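Local coordinates for hydrogenase-specific maturation endopeptidase (Thermococcus kodakarensis, PDB 5IJA), which probably acts as an endopeptidase in the maturation of [NiFe] hydrogenase, at residues 110-122 with 132-146. Sequence-based numbering, arbitrary orientation.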
ATOM      1  N   ALA A 110      -1.882 -16.162  -0.473  1.00 31.74           N
ATOM      2  CA  ALA A 110      -1.440 -15.222  -1.498  1.00 31.12           C
ATOM      3  C   ALA A 110      -0.093 -14.598  -1.152  1.00 32.04           C
ATOM      4  O   ALA A 110       0.242 -14.439   0.018  1.00 34.32           O
ATOM      5  CB  ALA A 110      -2.494 -14.111  -1.694  1.00 31.20           C
ATOM      6  N   GLU A 111       0.657 -14.232  -2.186  1.00 31.85           N
ATOM      7  CA  GLU A 111       1.950 -13.581  -2.016  1.00 33.81           C
ATOM      8  C   GLU A 111       1.738 -12.105  -1.701  1.00 34.93           C
ATOM      9  O   GLU A 111       1.148 -11.393  -2.502  1.00 33.42           O
ATOM     10  CB  GLU A 111       2.786 -13.739  -3.283  1.00 35.69           C
ATOM     11  CG  GLU A 111       4.197 -13.208  -3.197  1.00 39.91           C
ATOM     12  CD  GLU A 111       4.936 -13.402  -4.507  1.00 46.67           C
ATOM     13  OE1 GLU A 111       4.509 -14.266  -5.307  1.00 55.11           O
ATOM     14  OE2 GLU A 111       5.926 -12.685  -4.751  1.00 52.03           O
ATOM     15  N   ILE A 112       2.209 -11.651  -0.544  1.00 31.11           N
ATOM     16  CA  ILE A 112       1.962 -10.271  -0.140  1.00 32.91           C
ATOM     17  C   ILE A 112       3.203  -9.402  -0.288  1.00 37.12           C
ATOM     18  O   ILE A 112       4.280  -9.768   0.166  1.00 34.16           O
ATOM     19  CB  ILE A 112       1.495 -10.169   1.319  1.00 32.96           C
ATOM     20  CG1 ILE A 112       0.405 -11.200   1.622  1.00 39.03           C
ATOM     21  CG2 ILE A 112       1.029  -8.729   1.625  1.00 35.01           C
ATOM     22  CD1 ILE A 112      -0.860 -11.037   0.807  1.00 35.99           C
ATOM     23  N   HIS A 113       3.023  -8.236  -0.902  1.00 30.22           N
ATOM     24  CA  HIS A 113       4.076  -7.247  -1.085  1.00 27.01           C
ATOM     25  C   HIS A 113       3.648  -5.928  -0.478  1.00 31.46           C
ATOM     26  O   HIS A 113       2.465  -5.576  -0.529  1.00 31.34           O
ATOM     27  CB  HIS A 113       4.369  -7.049  -2.581  1.00 29.59           C
ATOM     28  CG  HIS A 113       5.079  -8.200  -3.214  1.00 32.92           C
ATOM     29  ND1 HIS A 113       6.439  -8.202  -3.429  1.00 36.47           N
ATOM     30  CD2 HIS A 113       4.623  -9.388  -3.677  1.00 35.86           C
ATOM     31  CE1 HIS A 113       6.793  -9.343  -3.990  1.00 36.93           C
ATOM     32  NE2 HIS A 113       5.709 -10.076  -4.163  1.00 33.86           N
ATOM     33  N   PHE A 114       4.602  -5.195   0.086  1.00 26.05           N
ATOM     34  CA  PHE A 114       4.318  -3.911   0.727  1.00 28.84           C
ATOM     35  C   PHE A 114       5.245  -2.886   0.117  1.00 29.05           C
ATOM     36  O   PHE A 114       6.460  -3.034   0.145  1.00 31.64           O
ATOM     37  CB  PHE A 114       4.517  -3.970   2.260  1.00 27.29           C
ATOM     38  CG  PHE A 114       4.251  -2.670   2.954  1.00 28.83           C
ATOM     39  CD1 PHE A 114       5.261  -1.731   3.113  1.00 33.04           C
ATOM     40  CD2 PHE A 114       2.988  -2.374   3.446  1.00 33.21           C
ATOM     41  CE1 PHE A 114       5.011  -0.514   3.735  1.00 31.41           C
ATOM     42  CE2 PHE A 114       2.729  -1.149   4.081  1.00 39.53           C
ATOM     43  CZ  PHE A 114       3.748  -0.225   4.226  1.00 35.85           C
ATOM     44  N   ILE A 115       4.654  -1.826  -0.425  1.00 28.87           N
ATOM     45  CA  ILE A 115       5.411  -0.695  -0.921  1.00 28.54           C
ATOM     46  C   ILE A 115       5.084   0.499  -0.049  1.00 30.46           C
ATOM     47  O   ILE A 115       3.918   0.906   0.039  1.00 31.41           O
ATOM     48  CB  ILE A 115       5.064  -0.382  -2.382  1.00 29.05           C
ATOM     49  CG1 ILE A 115       5.243  -1.639  -3.232  1.00 27.91           C
ATOM     50  CG2 ILE A 115       5.940   0.770  -2.890  1.00 33.53           C
ATOM     51  CD1 ILE A 115       4.767  -1.455  -4.705  1.00 27.89           C
ATOM     52  N   GLY A 116       6.098   1.038   0.622  1.00 31.75           N
ATOM     53  CA  GLY A 116       5.905   2.180   1.497  1.00 32.53           C
ATOM     54  C   GLY A 116       6.557   3.437   0.948  1.00 35.09           C
ATOM     55  O   GLY A 116       7.710   3.409   0.512  1.00 37.60           O
ATOM     56  N   ILE A 117       5.810   4.532   0.957  1.00 31.53           N
ATOM     57  CA  ILE A 117       6.303   5.809   0.452  1.00 38.07           C
ATOM     58  C   ILE A 117       6.501   6.751   1.625  1.00 42.65           C
ATOM     59  O   ILE A 117       5.534   7.114   2.307  1.00 39.44           O
ATOM     60  CB  ILE A 117       5.334   6.431  -0.566  1.00 33.89           C
ATOM     61  CG1 ILE A 117       5.089   5.463  -1.728  1.00 36.07           C
ATOM     62  CG2 ILE A 117       5.872   7.771  -1.084  1.00 39.50           C
ATOM     63  CD1 ILE A 117       3.835   5.796  -2.533  1.00 38.65           C
ATOM     64  N   VAL A 118       7.751   7.136   1.872  1.00 40.99           N
ATOM     65  CA  VAL A 118       8.070   7.898   3.076  1.00 45.86           C
ATOM     66  C   VAL A 118       7.559   9.329   2.953  1.00 44.11           C
ATOM     67  O   VAL A 118       7.985  10.097   2.092  1.00 44.40           O
ATOM     68  CB  VAL A 118       9.587   7.895   3.379  1.00 41.55           C
ATOM     69  CG1 VAL A 118       9.892   8.787   4.574  1.00 45.35           C
ATOM     70  CG2 VAL A 118      10.079   6.486   3.640  1.00 46.18           C
ATOM     71  N   ALA A 119       6.620   9.666   3.829  1.00 42.58           N
ATOM     72  CA  ALA A 119       5.960  10.951   3.807  1.00 43.42           C
ATOM     73  C   ALA A 119       6.854  12.061   4.369  1.00 48.24           C
ATOM     74  O   ALA A 119       7.836  11.797   5.066  1.00 48.14           O
ATOM     75  CB  ALA A 119       4.667  10.877   4.597  1.00 47.83           C
ATOM     76  N   LYS A 120       6.491  13.295   4.060  1.00 46.68           N
ATOM     77  CA  LYS A 120       7.182  14.462   4.599  1.00 52.41           C
ATOM     78  C   LYS A 120       6.213  15.321   5.414  1.00 53.63           C
ATOM     79  O   LYS A 120       6.444  15.594   6.592  1.00 58.52           O
ATOM     80  CB  LYS A 120       7.794  15.290   3.473  1.00 55.42           C
ATOM     81  CG  LYS A 120       8.427  16.588   3.937  1.00 59.31           C
ATOM     82  CD  LYS A 120       8.666  17.523   2.767  1.00 61.01           C
ATOM     83  CE  LYS A 120       9.601  18.655   3.157  1.00 67.44           C
ATOM     84  NZ  LYS A 120       9.538  19.755   2.161  1.00 67.30           N
ATOM     85  N   GLU A 121       5.130  15.745   4.770  1.00 55.93           N
ATOM     86  CA  GLU A 121       4.086  16.520   5.429  1.00 56.55           C
ATOM     87  C   GLU A 121       2.786  15.721   5.518  1.00 55.33           C
ATOM     88  O   GLU A 121       2.097  15.536   4.513  1.00 55.87           O
ATOM     89  CB  GLU A 121       3.844  17.836   4.685  1.00 57.84           C
ATOM     90  N   ILE A 122       2.460  15.243   6.716  1.00 56.24           N
ATOM     91  CA  ILE A 122       1.205  14.524   6.938  1.00 56.32           C
ATOM     92  C   ILE A 122       0.188  15.431   7.622  1.00 59.24           C
ATOM     93  O   ILE A 122      -0.503  15.013   8.541  1.00 65.13           O
ATOM     94  CB  ILE A 122       1.410  13.251   7.790  1.00 55.30           C
ATOM     95  N   VAL A 132       7.526  13.705  -2.453  1.00 44.02           N
ATOM     96  CA  VAL A 132       6.684  12.513  -2.419  1.00 41.69           C
ATOM     97  C   VAL A 132       6.092  12.220  -3.806  1.00 44.68           C
ATOM     98  O   VAL A 132       5.792  11.069  -4.121  1.00 43.35           O
ATOM     99  CB  VAL A 132       5.582  12.658  -1.335  1.00 41.50           C
ATOM    100  CG1 VAL A 132       4.518  11.569  -1.444  1.00 43.49           C
ATOM    101  CG2 VAL A 132       6.217  12.607   0.024  1.00 42.73           C
ATOM    102  N   LYS A 133       5.959  13.243  -4.649  1.00 39.53           N
ATOM    103  CA  LYS A 133       5.606  13.014  -6.054  1.00 44.98           C
ATOM    104  C   LYS A 133       6.600  12.053  -6.700  1.00 42.37           C
ATOM    105  O   LYS A 133       6.219  11.128  -7.430  1.00 44.51           O
ATOM    106  CB  LYS A 133       5.589  14.321  -6.851  1.00 44.01           C
ATOM    107  CG  LYS A 133       4.499  15.318  -6.475  1.00 53.28           C
ATOM    108  CD  LYS A 133       4.601  16.549  -7.369  1.00 56.99           C
ATOM    109  CE  LYS A 133       3.658  17.651  -6.928  1.00 58.99           C
ATOM    110  NZ  LYS A 133       3.825  18.882  -7.752  1.00 53.02           N
ATOM    111  N   ALA A 134       7.879  12.297  -6.431  1.00 42.63           N
ATOM    112  CA  ALA A 134       8.955  11.449  -6.919  1.00 42.61           C
ATOM    113  C   ALA A 134       8.805  10.025  -6.392  1.00 43.10           C
ATOM    114  O   ALA A 134       8.986   9.052  -7.133  1.00 38.89           O
ATOM    115  CB  ALA A 134      10.300  12.024  -6.519  1.00 39.70           C
ATOM    116  N   GLY A 135       8.473   9.915  -5.110  1.00 40.46           N
ATOM    117  CA  GLY A 135       8.212   8.632  -4.493  1.00 36.76           C
ATOM    118  C   GLY A 135       7.047   7.900  -5.129  1.00 33.54           C
ATOM    119  O   GLY A 135       7.134   6.704  -5.357  1.00 37.52           O
ATOM    120  N   VAL A 136       5.959   8.608  -5.430  1.00 34.01           N
ATOM    121  CA  VAL A 136       4.806   7.970  -6.076  1.00 34.66           C
ATOM    122  C   VAL A 136       5.201   7.351  -7.411  1.00 38.34           C
ATOM    123  O   VAL A 136       4.779   6.242  -7.759  1.00 35.35           O
ATOM    124  CB  VAL A 136       3.657   8.975  -6.297  1.00 39.08           C
ATOM    125  CG1 VAL A 136       2.571   8.361  -7.179  1.00 40.69           C
ATOM    126  CG2 VAL A 136       3.098   9.435  -4.965  1.00 39.20           C
ATOM    127  N   GLN A 137       6.034   8.065  -8.154  1.00 36.44           N
ATOM    128  CA  GLN A 137       6.520   7.567  -9.430  1.00 40.38           C
ATOM    129  C   GLN A 137       7.288   6.261  -9.275  1.00 32.47           C
ATOM    130  O   GLN A 137       7.059   5.301 -10.022  1.00 35.41           O
ATOM    131  CB  GLN A 137       7.385   8.634 -10.101  1.00 40.92           C
ATOM    132  CG  GLN A 137       6.577   9.864 -10.504  1.00 43.35           C
ATOM    133  CD  GLN A 137       5.484   9.522 -11.503  1.00 47.64           C
ATOM    134  OE1 GLN A 137       5.718   8.795 -12.470  1.00 49.61           O
ATOM    135  NE2 GLN A 137       4.276  10.028 -11.265  1.00 44.54           N
ATOM    136  N   LYS A 138       8.173   6.194  -8.288  1.00 36.82           N
ATOM    137  CA  LYS A 138       8.940   4.962  -8.126  1.00 39.29           C
ATOM    138  C   LYS A 138       8.088   3.835  -7.537  1.00 37.48           C
ATOM    139  O   LYS A 138       8.310   2.668  -7.861  1.00 35.45           O
ATOM    140  CB  LYS A 138      10.187   5.182  -7.274  1.00 38.45           C
ATOM    141  CG  LYS A 138      11.295   4.202  -7.677  1.00 50.44           C
ATOM    142  CD  LYS A 138      12.701   4.773  -7.526  1.00 59.99           C
ATOM    143  CE  LYS A 138      13.714   3.866  -8.240  1.00 64.86           C
ATOM    144  NZ  LYS A 138      15.102   3.943  -7.693  1.00 60.77           N
ATOM    145  N   ALA A 139       7.124   4.175  -6.678  1.00 35.39           N
ATOM    146  CA  ALA A 139       6.192   3.166  -6.182  1.00 32.94           C
ATOM    147  C   ALA A 139       5.403   2.546  -7.331  1.00 32.87           C
ATOM    148  O   ALA A 139       5.187   1.327  -7.365  1.00 32.31           O
ATOM    149  CB  ALA A 139       5.242   3.770  -5.150  1.00 32.47           C
ATOM    150  N   VAL A 140       4.983   3.382  -8.276  1.00 28.81           N
ATOM    151  CA  VAL A 140       4.242   2.896  -9.438  1.00 32.32           C
ATOM    152  C   VAL A 140       5.100   1.955 -10.288  1.00 34.33           C
ATOM    153  O   VAL A 140       4.614   0.922 -10.767  1.00 30.84           O
ATOM    154  CB  VAL A 140       3.721   4.073 -10.286  1.00 30.53           C
ATOM    155  CG1 VAL A 140       3.159   3.580 -11.640  1.00 36.22           C
ATOM    156  CG2 VAL A 140       2.655   4.808  -9.517  1.00 32.99           C
ATOM    157  N   GLU A 141       6.374   2.299 -10.444  1.00 35.81           N
ATOM    158  CA  GLU A 141       7.316   1.472 -11.211  1.00 38.81           C
ATOM    159  C   GLU A 141       7.518   0.092 -10.601  1.00 38.35           C
ATOM    160  O   GLU A 141       7.533  -0.915 -11.313  1.00 40.43           O
ATOM    161  CB  GLU A 141       8.671   2.154 -11.316  1.00 41.47           C
ATOM    162  CG  GLU A 141       8.707   3.375 -12.202  1.00 47.95           C
ATOM    163  CD  GLU A 141      10.098   3.973 -12.243  1.00 55.14           C
ATOM    164  OE1 GLU A 141      11.073   3.193 -12.125  1.00 58.01           O
ATOM    165  OE2 GLU A 141      10.219   5.212 -12.371  1.00 51.85           O
ATOM    166  N   ILE A 142       7.684   0.053  -9.284  1.00 34.51           N
ATOM    167  CA  ILE A 142       7.816  -1.218  -8.572  1.00 35.08           C
ATOM    168  C   ILE A 142       6.559  -2.062  -8.739  1.00 30.43           C
ATOM    169  O   ILE A 142       6.634  -3.249  -9.032  1.00 34.22           O
ATOM    170  CB  ILE A 142       8.104  -0.988  -7.071  1.00 37.36           C
ATOM    171  CG1 ILE A 142       9.414  -0.221  -6.900  1.00 38.75           C
ATOM    172  CG2 ILE A 142       8.164  -2.309  -6.312  1.00 36.92           C
ATOM    173  CD1 ILE A 142       9.757   0.143  -5.458  1.00 34.10           C
ATOM    174  N   ALA A 143       5.394  -1.450  -8.571  1.00 32.69           N
ATOM    175  CA  ALA A 143       4.141  -2.184  -8.655  1.00 32.14           C
ATOM    176  C   ALA A 143       3.893  -2.768 -10.058  1.00 37.12           C
ATOM    177  O   ALA A 143       3.348  -3.865 -10.190  1.00 36.60           O
ATOM    178  CB  ALA A 143       2.981  -1.282  -8.257  1.00 32.72           C
ATOM    179  N   GLU A 144       4.268  -2.032 -11.104  1.00 36.85           N
ATOM    180  CA  GLU A 144       4.053  -2.523 -12.475  1.00 34.85           C
ATOM    181  C   GLU A 144       4.884  -3.772 -12.737  1.00 37.91           C
ATOM    182  O   GLU A 144       4.433  -4.704 -13.409  1.00 41.41           O
ATOM    183  CB  GLU A 144       4.377  -1.430 -13.509  1.00 39.83           C
ATOM    184  CG  GLU A 144       3.414  -0.243 -13.477  1.00 38.88           C
ATOM    185  CD  GLU A 144       3.286   0.473 -14.820  1.00 46.13           C
ATOM    186  OE1 GLU A 144       2.780  -0.140 -15.792  1.00 43.56           O
ATOM    187  OE2 GLU A 144       3.685   1.654 -14.900  1.00 44.57           O
ATOM    188  N   LYS A 145       6.098  -3.787 -12.201  1.00 34.28           N
ATOM    189  CA  LYS A 145       6.928  -4.983 -12.251  1.00 40.47           C
ATOM    190  C   LYS A 145       6.281  -6.166 -11.524  1.00 44.18           C
ATOM    191  O   LYS A 145       6.326  -7.291 -12.016  1.00 47.83           O
ATOM    192  CB  LYS A 145       8.319  -4.692 -11.678  1.00 43.60           C
ATOM    193  CG  LYS A 145       9.010  -3.563 -12.412  1.00 49.34           C
ATOM    194  CD  LYS A 145      10.345  -3.146 -11.815  1.00 50.41           C
ATOM    195  CE  LYS A 145      11.027  -2.154 -12.767  1.00 56.02           C
ATOM    196  NZ  LYS A 145      12.031  -1.286 -12.098  1.00 61.58           N
ATOM    197  N   LEU A 146       5.668  -5.920 -10.367  1.00 40.71           N
ATOM    198  CA  LEU A 146       5.075  -7.009  -9.603  1.00 37.27           C
ATOM    199  C   LEU A 146       3.807  -7.539 -10.262  1.00 44.17           C
ATOM    200  O   LEU A 146       3.389  -8.674 -10.018  1.00 43.28           O
ATOM    201  CB  LEU A 146       4.778  -6.555  -8.163  1.00 33.02           C
ATOM    202  CG  LEU A 146       5.998  -6.092  -7.365  1.00 31.94           C
ATOM    203  CD1 LEU A 146       5.602  -5.600  -5.977  1.00 34.68           C
ATOM    204  CD2 LEU A 146       6.999  -7.229  -7.260  1.00 43.75           C
TER
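From His113 opposite Leu146 to Ala119 opposite Val132, strand 111-118 and helix 132-146 run nearly antiparallel, their axes 8.3 Å apart at closest and 167° between their directions. His113, Ile115 and Ile117, alternate residues of the strand, turn their side chains to the helix. Ala139 sits between the two isoleucines: its CB lies 3.6 Å from Ile117 CD1 and 3.8 Å from Ile115 CG2. With CG1 beside its own backbone N (chi1 -54°) and the chain extended beyond it, Ile115 carries CD1 towards the C-terminal half of the helix, 3.9 Å from Ile142 CG2 and close to Ala143 CB. Toward the N-terminal end of the helix segment, Ile117 CG2 meets Val132 CG1 and passes over the backbone of Gly135; here Ile117 CA and Gly135 CA are 6.0 Å apart. Leu146 lays CD2 over one face of the His113 imidazole in a CH-pi contact, 4.2 Å from the ring centroid. His113 NE2 donates to Glu111 OE2 (2.7 Å), nearly in the ring plane, and His113 ND1 is hydrogen-bonded to His71 NE2 of the antiparallel strand 69-73. Val136 and Ala143 also touch helix 18-28, which packs alongside. No hydrogen bond joins the two segments, so strand and helix meet here through apolar packing and one CH-pi contact, while the polar bonds of His113 limit the rotation of the ring whose face Leu146 covers.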